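Local coordinates for mandelate racemase/muconate lactonizing enzyme (Roseovarius nubinhibens, PDB 2QDD), which is of unknown specific function but belongs to the enolase superfamily and probably carries out magnesium-dependent chemistry like that of mandelate racemase and muconate lactonizing enzyme, at residues T9-D14 with Y37-T42. Residues are numbered along the deposited sequence; the frame is centred on the assembly and turned at random.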
loop_
_atom_site.group_PDB
_atom_site.type_symbol
_atom_site.label_atom_id
_atom_site.label_comp_id
_atom_site.label_asym_id
_atom_site.label_seq_id
_atom_site.Cartn_x
_atom_site.Cartn_y
_atom_site.Cartn_z
ATOM N N THR A 9 -51.066 0.086 4.974
ATOM C CA THR A 9 -51.874 0.419 3.808
ATOM C C THR A 9 -51.032 1.133 2.765
ATOM O O THR A 9 -50.334 2.103 3.065
ATOM C CB THR A 9 -53.094 1.298 4.190
ATOM O OG1 THR A 9 -53.740 0.748 5.344
ATOM C CG2 THR A 9 -54.099 1.366 3.046
ATOM N N VAL A 10 -51.123 0.641 1.534
ATOM C CA VAL A 10 -50.276 1.080 0.432
ATOM C C VAL A 10 -51.146 1.859 -0.561
ATOM O O VAL A 10 -52.220 1.401 -0.943
ATOM C CB VAL A 10 -49.616 -0.146 -0.256
ATOM C CG1 VAL A 10 -48.735 0.271 -1.420
ATOM C CG2 VAL A 10 -48.805 -0.942 0.749
ATOM N N PHE A 11 -50.676 3.038 -0.956
ATOM C CA PHE A 11 -51.344 3.861 -1.958
ATOM C C PHE A 11 -50.396 4.064 -3.127
ATOM O O PHE A 11 -49.182 4.011 -2.959
ATOM C CB PHE A 11 -51.720 5.230 -1.372
ATOM C CG PHE A 11 -52.698 5.160 -0.229
ATOM C CD1 PHE A 11 -54.060 5.321 -0.457
ATOM C CD2 PHE A 11 -52.260 4.944 1.074
ATOM C CE1 PHE A 11 -54.970 5.257 0.595
ATOM C CE2 PHE A 11 -53.162 4.875 2.130
ATOM C CZ PHE A 11 -54.519 5.034 1.890
ATOM N N HIS A 12 -50.953 4.300 -4.309
ATOM C CA HIS A 12 -50.146 4.574 -5.493
ATOM C C HIS A 12 -50.536 5.915 -6.119
ATOM O O HIS A 12 -51.712 6.202 -6.330
ATOM C CB HIS A 12 -50.245 3.416 -6.502
ATOM C CG HIS A 12 -49.828 3.785 -7.893
ATOM N ND1 HIS A 12 -50.701 3.768 -8.958
ATOM C CD2 HIS A 12 -48.638 4.196 -8.389
ATOM C CE1 HIS A 12 -50.064 4.146 -10.053
ATOM N NE2 HIS A 12 -48.811 4.413 -9.734
ATOM N N LEU A 13 -49.530 6.731 -6.406
ATOM C CA LEU A 13 -49.736 8.094 -6.859
ATOM C C LEU A 13 -49.085 8.247 -8.226
ATOM O O LEU A 13 -47.921 7.891 -8.408
ATOM C CB LEU A 13 -49.124 9.085 -5.859
ATOM C CG LEU A 13 -49.864 9.432 -4.554
ATOM C CD1 LEU A 13 -49.747 8.346 -3.482
ATOM C CD2 LEU A 13 -49.364 10.750 -4.000
ATOM N N ASP A 14 -49.852 8.756 -9.183
ATOM C CA ASP A 14 -49.346 9.092 -10.506
ATOM C C ASP A 14 -49.035 10.585 -10.533
ATOM O O ASP A 14 -49.947 11.415 -10.498
ATOM C CB ASP A 14 -50.408 8.759 -11.559
ATOM C CG ASP A 14 -49.814 8.418 -12.911
ATOM O OD1 ASP A 14 -49.139 9.284 -13.511
ATOM O OD2 ASP A 14 -50.039 7.283 -13.382
ATOM N N TYR A 37 -47.160 5.902 -1.370
ATOM C CA TYR A 37 -47.406 6.285 0.026
ATOM C C TYR A 37 -47.718 5.051 0.861
ATOM O O TYR A 37 -48.466 4.172 0.436
ATOM C CB TYR A 37 -48.582 7.259 0.130
ATOM C CG TYR A 37 -48.247 8.727 -0.050
ATOM C CD1 TYR A 37 -48.993 9.707 0.605
ATOM C CD2 TYR A 37 -47.202 9.142 -0.883
ATOM C CE1 TYR A 37 -48.709 11.058 0.440
ATOM C CE2 TYR A 37 -46.908 10.491 -1.050
ATOM C CZ TYR A 37 -47.665 11.444 -0.386
ATOM O OH TYR A 37 -47.382 12.781 -0.547
ATOM N N LEU A 38 -47.146 4.999 2.056
ATOM C CA LEU A 38 -47.428 3.931 2.993
ATOM C C LEU A 38 -47.964 4.512 4.298
ATOM O O LEU A 38 -47.403 5.467 4.834
ATOM C CB LEU A 38 -46.171 3.097 3.236
ATOM C CG LEU A 38 -46.208 2.036 4.339
ATOM C CD1 LEU A 38 -47.027 0.805 3.955
ATOM C CD2 LEU A 38 -44.803 1.649 4.691
ATOM N N ARG A 39 -49.062 3.938 4.786
ATOM C CA ARG A 39 -49.626 4.300 6.084
ATOM C C ARG A 39 -49.434 3.135 7.035
ATOM O O ARG A 39 -49.823 2.013 6.723
ATOM C CB ARG A 39 -51.121 4.633 5.954
ATOM C CG ARG A 39 -51.817 4.874 7.293
ATOM C CD ARG A 39 -53.283 5.229 7.139
ATOM N NE ARG A 39 -54.097 4.097 6.709
ATOM C CZ ARG A 39 -55.251 4.203 6.056
ATOM N NH1 ARG A 39 -55.743 5.400 5.747
ATOM N NH2 ARG A 39 -55.914 3.105 5.707
ATOM N N ILE A 40 -48.827 3.407 8.185
ATOM C CA ILE A 40 -48.685 2.408 9.241
ATOM C C ILE A 40 -49.588 2.764 10.419
ATOM O O ILE A 40 -49.408 3.806 11.060
ATOM C CB ILE A 40 -47.213 2.279 9.741
ATOM C CG1 ILE A 40 -46.265 1.958 8.576
ATOM C CG2 ILE A 40 -47.116 1.232 10.846
ATOM C CD1 ILE A 40 -44.893 1.446 9.002
ATOM N N ASP A 41 -50.550 1.888 10.701
ATOM C CA ASP A 41 -51.420 2.044 11.860
ATOM C C ASP A 41 -50.923 1.190 13.006
ATOM O O ASP A 41 -50.388 0.102 12.793
ATOM C CB ASP A 41 -52.864 1.662 11.514
ATOM C CG ASP A 41 -53.509 2.639 10.548
ATOM O OD1 ASP A 41 -54.026 2.197 9.501
ATOM O OD2 ASP A 41 -53.500 3.851 10.836
ATOM N N THR A 42 -51.105 1.692 14.222
ATOM C CA THR A 42 -50.795 0.934 15.430
ATOM C C THR A 42 -52.055 0.697 16.262
ATOM O O THR A 42 -53.109 1.270 15.978
ATOM C CB THR A 42 -49.761 1.658 16.309
ATOM O OG1 THR A 42 -50.288 2.923 16.714
ATOM C CG2 THR A 42 -48.441 1.864 15.565
HETATM O O HOH W 1 -52.535 1.194 7.567
#
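The Tyr37 ring has Leu13 over one face: CD2 of Leu13 lies 4.1 Å from the ring centroid, 20° off the normal, in a CH-pi contact. The other methyl, CD1, reaches Tyr37 CD2 at the near rim. The phenol hydroxyl is hydrogen-bonded to Thr299. The guanidinium of Arg39 receives Phe11 CZ over one face, displaced toward the rim, with the two planes 84° apart. A water lies in the guanidinium plane, at its edge. The Phe11 ring has the carbonyl oxygen of Tyr37 at its edge, in plane. NH2 of Arg39 donates to Thr9 OG1 at 3.2 Å, a bent bond tilted from the guanidinium plane. The Arg39 chain bends at chi3 (71°), which brings the guanidinium alongside Thr9. NE of Arg39 forms a salt bridge with Asp41 OD1 at 3.4 Å. The water links Thr9 OG1 to this carboxylate, whose OD2 bonds Thr47.

The two strands are antiparallel neighbours in the sheet of the N-terminal capping domain. Thr9 and Arg39 form a hydrogen-bonded pair, with Arg39 N to Thr9 O at 2.8 Å. Phe11 and Tyr37 form the next one. Its bond from Phe11 N to Tyr37 O is nearly straight, but Tyr37 N approaches Phe11 O from above the carbonyl plane, at 3.2 Å. Val10 and Leu38 meet on the opposite face, where Leu38 also packs on Ile107 of helix 101-119.

An alanine in place of Arg39 would probably take the NH2 donor from Thr9 OG1, break the salt bridge to Asp41, and leave a gap beside Phe11 CZ. The contact thus joins apolar packing at Tyr37 to a polar cluster at Thr9, where the nearby carboxylate probably helps to balance the arginine charge.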